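Local coordinates for protein techylectin-5A (Tachypleus tridentatus, PDB 1JC9) that recognises acetyl groups on foreign cells as a horseshoe crab innate-immunity lectin, and agglutinates bacteria and human erythrocytes, at residues M82-G86 and G87-V91; R129-A132 and L133-R137. All blocks are in the same frame, centred on the assembly; numbering follows the deposited sequence.

How the contacts relate
Contact 1 precedes contact 2 along one fibrinogen C-terminal domain. Their centres lie about 18 Å apart, and their nearest atoms are about 4 Å apart without touching. Residues 82-91 make the turn from strand 76-81 into strand 89-95. Residues 129-136 lie on helix 127-136, and Arg137 leads toward strand 139-146. Strands 89-95 and 139-146 both pair with strand 250-261, so one antiparallel sheet joins the two regions. Contact 1 runs into the sheet, and contact 2 lies on a helix packed against it. Neither lies at the calcium site or the acetyl-sugar pocket, so their part in the lectin is probably structural.

Contact 1. Residues M82-G86 and G87-V91; sequences METDG and GGWTV
Gly87 meets Met82 across the neck of the connection between strands 76-81 and 89-95. Gly87 CA lies 3.4 Å from Met82 C. Gly87 CA also makes a CA-H...O contact of 3.5 Å with Met82 O. With no side chain, Gly87 lets the two backbones come this close. Beyond the neck, Gly87 N donates to Thr84 O at 2.8 Å, in a nearly straight bond (166°). This bond closes a tight turn over Asp85 and Gly86, both of which have positive phi angles. Trp89 folds back on the same turn, its CG anti to its own carbonyl carbon (chi1 -60°). Trp89 NE1 donates to Thr84 O at 2.8 Å in a bent bond (137°), with the oxygen at the ring edge and close to the ring plane. The two donors approach Thr84 O from opposite faces of its carbonyl plane. Thr84 CB sits 4.0 Å from Trp89 NE1, while the hydroxyl OG1 of Thr84 bonds to Asp81. Two bends in the Met82 side chain bring Met82 SD to Gly88 N at 3.5 Å, where it accepts a weak N-H...S bond. Gly88 and Trp89 both face Asp81, which makes a G1 beta bulge. Outside the turn, Arg260 of strand 250-261 bonds to Gly87 O and forms a salt bridge with Asp85. The chemistry implies a turn tied to strand 89-95 by one backbone oxygen: Thr84 O accepts from the Gly87 amide and the Trp89 indole.

Contact 2. Residues R129-A132 and L133-R137; sequences RIFA and LTNQR
Between Arg129-Ala132 and Leu133-Arg137 the contact is one of successive helical turns within helix 127-136, which packs on strand 152-162; Arg137 lies just past its last residue. Leu133 N donates to Arg129 O at 3.0 Å, and Thr134 N donates to Ile130 O at 2.9 Å. Thr134 adds its hydroxyl to the second of these. Its chi1 of 58° sets OG1 between its backbone N and carbonyl carbon, turned back along the helix, where Thr134 OG1 donates to Ile130 O at 2.7 Å. Two donors of one residue thus hold Ile130 O, from opposite faces of its plane. The methyl CG2 atoms of Ile130 and Thr134 lie 4.1 Å apart, and both side chains touch Ile162. Asn135 repeats the side-chain bond to the carbonyl four residues back. Asn135 ND2 donates to Phe131 O at 2.7 Å, beside a weak bond from its backbone N. ND2 also bonds to Ile162 O, so the amide links helix to strand. Asn135 ND2 lies 3.3 Å from Phe131 CD1, with amide and ring planes turned 44° apart. A water donates to both Ala132 O and Gln136 OE1, and that OE1 also accepts from Lys68 N. The threonine hydroxyl bonded to the carbonyl four residues before is typical of alpha helices; this one, with its added Asn135 bond, packs against the sheet of a fibrinogen C-terminal domain.

Contact 1. Residues M82-G86 and G87-V91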
ATOM      1  N   MET A  82     -10.253 -12.749   1.583  1.00 22.19           N
ATOM      2  CA  MET A  82     -10.199 -14.188   1.818  1.00 24.07           C
ATOM      3  C   MET A  82     -10.306 -15.005   0.535  1.00 25.79           C
ATOM      4  O   MET A  82     -10.448 -16.226   0.585  1.00 26.10           O
ATOM      5  CB  MET A  82     -11.323 -14.605   2.773  1.00 24.31           C
ATOM      6  CG  MET A  82     -11.301 -13.862   4.100  1.00 26.26           C
ATOM      7  SD  MET A  82      -9.713 -14.046   4.919  1.00 26.52           S
ATOM      8  CE  MET A  82     -10.244 -14.321   6.617  1.00 27.83           C
ATOM      9  N   GLU A  83     -10.217 -14.340  -0.610  1.00 26.58           N
ATOM     10  CA  GLU A  83     -10.349 -15.035  -1.883  1.00 28.79           C
ATOM     11  C   GLU A  83      -9.061 -15.224  -2.678  1.00 28.26           C
ATOM     12  O   GLU A  83      -8.798 -16.308  -3.191  1.00 29.27           O
ATOM     13  CB  GLU A  83     -11.388 -14.313  -2.739  1.00 31.66           C
ATOM     14  CG  GLU A  83     -12.805 -14.448  -2.195  1.00 40.40           C
ATOM     15  CD  GLU A  83     -13.732 -13.363  -2.702  1.00 46.28           C
ATOM     16  OE1 GLU A  83     -13.778 -13.146  -3.932  1.00 50.71           O
ATOM     17  OE2 GLU A  83     -14.418 -12.728  -1.868  1.00 49.30           O
ATOM     18  N   THR A  84      -8.252 -14.181  -2.772  1.00 27.14           N
ATOM     19  CA  THR A  84      -7.014 -14.259  -3.535  1.00 25.28           C
ATOM     20  C   THR A  84      -6.026 -15.312  -3.042  1.00 25.97           C
ATOM     21  O   THR A  84      -5.612 -15.300  -1.884  1.00 26.33           O
ATOM     22  CB  THR A  84      -6.301 -12.899  -3.552  1.00 24.62           C
ATOM     23  OG1 THR A  84      -7.212 -11.894  -4.015  1.00 24.30           O
ATOM     24  CG2 THR A  84      -5.098 -12.945  -4.467  1.00 23.07           C
ATOM     25  N   ASP A  85      -5.661 -16.226  -3.934  1.00 24.18           N
ATOM     26  CA  ASP A  85      -4.694 -17.278  -3.640  1.00 24.39           C
ATOM     27  C   ASP A  85      -4.778 -17.882  -2.233  1.00 24.87           C
ATOM     28  O   ASP A  85      -3.784 -17.963  -1.515  1.00 24.11           O
ATOM     29  CB  ASP A  85      -3.287 -16.735  -3.914  1.00 25.16           C
ATOM     30  CG  ASP A  85      -2.202 -17.766  -3.697  1.00 26.71           C
ATOM     31  OD1 ASP A  85      -2.442 -18.961  -3.958  1.00 30.42           O
ATOM     32  OD2 ASP A  85      -1.094 -17.376  -3.277  1.00 29.98           O
ATOM     33  N   GLY A  86      -5.972 -18.306  -1.841  1.00 25.88           N
ATOM     34  CA  GLY A  86      -6.129 -18.924  -0.536  1.00 26.91           C
ATOM     35  C   GLY A  86      -6.658 -18.032   0.570  1.00 27.42           C
ATOM     36  O   GLY A  86      -7.099 -18.531   1.601  1.00 28.91           O
ATOM     37  N   GLY A  87      -6.602 -16.720   0.368  1.00 25.97           N
ATOM     38  CA  GLY A  87      -7.099 -15.797   1.372  1.00 24.91           C
ATOM     39  C   GLY A  87      -6.137 -15.527   2.515  1.00 23.54           C
ATOM     40  O   GLY A  87      -4.957 -15.880   2.456  1.00 22.19           O
ATOM     41  N   GLY A  88      -6.650 -14.880   3.556  1.00 23.79           N
ATOM     42  CA  GLY A  88      -5.833 -14.567   4.715  1.00 22.12           C
ATOM     43  C   GLY A  88      -5.037 -13.287   4.559  1.00 21.70           C
ATOM     44  O   GLY A  88      -4.132 -13.019   5.356  1.00 20.49           O
ATOM     45  N   TRP A  89      -5.372 -12.492   3.544  1.00 19.47           N
ATOM     46  CA  TRP A  89      -4.665 -11.238   3.289  1.00 17.86           C
ATOM     47  C   TRP A  89      -5.272 -10.061   4.035  1.00 17.21           C
ATOM     48  O   TRP A  89      -6.491  -9.879   4.037  1.00 18.74           O
ATOM     49  CB  TRP A  89      -4.670 -10.895   1.792  1.00 17.86           C
ATOM     50  CG  TRP A  89      -4.030 -11.905   0.891  1.00 19.49           C
ATOM     51  CD1 TRP A  89      -4.657 -12.917   0.214  1.00 19.73           C
ATOM     52  CD2 TRP A  89      -2.640 -11.986   0.535  1.00 18.85           C
ATOM     53  NE1 TRP A  89      -3.744 -13.617  -0.543  1.00 19.66           N
ATOM     54  CE2 TRP A  89      -2.500 -13.068  -0.363  1.00 19.19           C
ATOM     55  CE3 TRP A  89      -1.502 -11.246   0.888  1.00 18.07           C
ATOM     56  CZ2 TRP A  89      -1.263 -13.431  -0.918  1.00 19.24           C
ATOM     57  CZ3 TRP A  89      -0.269 -11.608   0.336  1.00 18.83           C
ATOM     58  CH2 TRP A  89      -0.164 -12.691  -0.556  1.00 17.08           C
ATOM     59  N   THR A  90      -4.424  -9.261   4.672  1.00 17.58           N
ATOM     60  CA  THR A  90      -4.897  -8.076   5.378  1.00 16.86           C
ATOM     61  C   THR A  90      -4.624  -6.937   4.408  1.00 16.70           C
ATOM     62  O   THR A  90      -3.476  -6.690   4.046  1.00 17.42           O
ATOM     63  CB  THR A  90      -4.116  -7.831   6.687  1.00 16.03           C
ATOM     64  OG1 THR A  90      -4.258  -8.967   7.544  1.00 17.28           O
ATOM     65  CG2 THR A  90      -4.644  -6.597   7.405  1.00 14.80           C
ATOM     66  N   VAL A  91      -5.674  -6.255   3.972  1.00 16.77           N
ATOM     67  CA  VAL A  91      -5.505  -5.170   3.015  1.00 18.22           C
ATOM     68  C   VAL A  91      -5.072  -3.896   3.723  1.00 17.59           C
ATOM     69  O   VAL A  91      -5.666  -3.510   4.730  1.00 17.49           O
ATOM     70  CB  VAL A  91      -6.816  -4.925   2.229  1.00 17.98           C
ATOM     71  CG1 VAL A  91      -6.608  -3.838   1.184  1.00 18.82           C
ATOM     72  CG2 VAL A  91      -7.267  -6.224   1.560  1.00 19.21           C
TER

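Contact 2. Residues R129-A132 and L133-R137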
ATOM      1  N   ARG A 129      -0.005   1.935  12.022  1.00 20.42           N
ATOM      2  CA  ARG A 129      -0.665   0.632  12.018  1.00 19.97           C
ATOM      3  C   ARG A 129       0.091  -0.359  11.148  1.00 18.20           C
ATOM      4  O   ARG A 129       0.192  -1.537  11.480  1.00 19.79           O
ATOM      5  CB  ARG A 129      -2.104   0.767  11.524  1.00 19.49           C
ATOM      6  CG  ARG A 129      -3.043   1.393  12.531  1.00 21.18           C
ATOM      7  CD  ARG A 129      -4.287   1.856  11.822  1.00 24.28           C
ATOM      8  NE  ARG A 129      -5.307   2.388  12.719  1.00 27.04           N
ATOM      9  CZ  ARG A 129      -6.409   2.999  12.290  1.00 27.68           C
ATOM     10  NH1 ARG A 129      -6.620   3.151  10.983  1.00 28.43           N
ATOM     11  NH2 ARG A 129      -7.297   3.452  13.155  1.00 24.73           N
ATOM     12  N   ILE A 130       0.624   0.120  10.029  1.00 18.88           N
ATOM     13  CA  ILE A 130       1.380  -0.745   9.134  1.00 17.49           C
ATOM     14  C   ILE A 130       2.672  -1.171   9.831  1.00 17.89           C
ATOM     15  O   ILE A 130       3.116  -2.318   9.702  1.00 18.00           O
ATOM     16  CB  ILE A 130       1.680  -0.026   7.799  1.00 17.35           C
ATOM     17  CG1 ILE A 130       0.360   0.239   7.064  1.00 16.71           C
ATOM     18  CG2 ILE A 130       2.623  -0.866   6.944  1.00 14.93           C
ATOM     19  CD1 ILE A 130       0.492   1.059   5.790  1.00 17.41           C
ATOM     20  N   PHE A 131       3.278  -0.248  10.572  1.00 17.03           N
ATOM     21  CA  PHE A 131       4.492  -0.564  11.325  1.00 17.97           C
ATOM     22  C   PHE A 131       4.159  -1.661  12.344  1.00 18.20           C
ATOM     23  O   PHE A 131       4.870  -2.660  12.456  1.00 18.07           O
ATOM     24  CB  PHE A 131       4.999   0.675  12.075  1.00 17.71           C
ATOM     25  CG  PHE A 131       5.911   0.354  13.229  1.00 18.01           C
ATOM     26  CD1 PHE A 131       7.240  -0.004  13.010  1.00 17.90           C
ATOM     27  CD2 PHE A 131       5.425   0.371  14.535  1.00 17.91           C
ATOM     28  CE1 PHE A 131       8.074  -0.341  14.072  1.00 19.44           C
ATOM     29  CE2 PHE A 131       6.246   0.035  15.607  1.00 20.24           C
ATOM     30  CZ  PHE A 131       7.577  -0.325  15.378  1.00 18.98           C
ATOM     31  N   ALA A 132       3.067  -1.467  13.081  1.00 18.19           N
ATOM     32  CA  ALA A 132       2.641  -2.421  14.104  1.00 18.85           C
ATOM     33  C   ALA A 132       2.394  -3.818  13.541  1.00 19.61           C
ATOM     34  O   ALA A 132       2.822  -4.812  14.126  1.00 18.92           O
ATOM     35  CB  ALA A 132       1.379  -1.913  14.805  1.00 18.77           C
ATOM     36  N   LEU A 133       1.701  -3.898  12.409  1.00 20.34           N
ATOM     37  CA  LEU A 133       1.419  -5.194  11.806  1.00 19.49           C
ATOM     38  C   LEU A 133       2.655  -5.870  11.197  1.00 19.10           C
ATOM     39  O   LEU A 133       2.913  -7.043  11.475  1.00 19.15           O
ATOM     40  CB  LEU A 133       0.327  -5.055  10.742  1.00 20.93           C
ATOM     41  CG  LEU A 133      -1.071  -4.636  11.226  1.00 24.27           C
ATOM     42  CD1 LEU A 133      -1.975  -4.421  10.023  1.00 23.20           C
ATOM     43  CD2 LEU A 133      -1.657  -5.702  12.139  1.00 23.97           C
ATOM     44  N   THR A 134       3.425  -5.138  10.390  1.00 16.70           N
ATOM     45  CA  THR A 134       4.604  -5.720   9.741  1.00 16.04           C
ATOM     46  C   THR A 134       5.742  -6.112  10.667  1.00 16.45           C
ATOM     47  O   THR A 134       6.641  -6.862  10.275  1.00 15.81           O
ATOM     48  CB  THR A 134       5.172  -4.790   8.639  1.00 16.15           C
ATOM     49  OG1 THR A 134       5.514  -3.514   9.196  1.00 15.94           O
ATOM     50  CG2 THR A 134       4.142  -4.597   7.536  1.00 16.95           C
ATOM     51  N   ASN A 135       5.714  -5.614  11.898  1.00 18.00           N
ATOM     52  CA  ASN A 135       6.762  -5.943  12.853  1.00 18.50           C
ATOM     53  C   ASN A 135       6.390  -7.055  13.836  1.00 18.34           C
ATOM     54  O   ASN A 135       7.266  -7.564  14.532  1.00 19.17           O
ATOM     55  CB  ASN A 135       7.189  -4.687  13.622  1.00 18.77           C
ATOM     56  CG  ASN A 135       8.066  -3.757  12.790  1.00 20.93           C
ATOM     57  OD1 ASN A 135       9.275  -3.672  13.002  1.00 23.75           O
ATOM     58  ND2 ASN A 135       7.460  -3.066  11.830  1.00 23.11           N
ATOM     59  N   GLN A 136       5.116  -7.450  13.898  1.00 17.50           N
ATOM     60  CA  GLN A 136       4.723  -8.508  14.838  1.00 18.91           C
ATOM     61  C   GLN A 136       5.213  -9.872  14.372  1.00 20.24           C
ATOM     62  O   GLN A 136       5.297 -10.820  15.154  1.00 18.52           O
ATOM     63  CB  GLN A 136       3.203  -8.511  15.084  1.00 17.51           C
ATOM     64  CG  GLN A 136       2.316  -8.799  13.894  1.00 15.92           C
ATOM     65  CD  GLN A 136       0.844  -8.626  14.244  1.00 17.14           C
ATOM     66  OE1 GLN A 136       0.511  -8.164  15.337  1.00 17.67           O
ATOM     67  NE2 GLN A 136      -0.040  -8.984  13.321  1.00 13.55           N
ATOM     68  N   ARG A 137       5.529  -9.962  13.086  1.00 22.34           N
ATOM     69  CA  ARG A 137       6.099 -11.171  12.502  1.00 23.65           C
ATOM     70  C   ARG A 137       6.488 -10.923  11.058  1.00 23.59           C
ATOM     71  O   ARG A 137       6.376  -9.796  10.576  1.00 22.08           O
ATOM     72  CB  ARG A 137       5.173 -12.384  12.639  1.00 27.45           C
ATOM     73  CG  ARG A 137       3.790 -12.322  12.033  1.00 31.58           C
ATOM     74  CD  ARG A 137       3.261 -13.744  12.112  1.00 35.73           C
ATOM     75  NE  ARG A 137       1.865 -13.929  11.739  1.00 41.26           N
ATOM     76  CZ  ARG A 137       0.834 -13.711  12.549  1.00 44.69           C
ATOM     77  NH1 ARG A 137       1.035 -13.282  13.791  1.00 45.13           N
ATOM     78  NH2 ARG A 137      -0.400 -13.969  12.122  1.00 42.93           N
TER
HETATM   79  O   HOH W   1       1.229  -5.527  16.419  1.00 25.66           O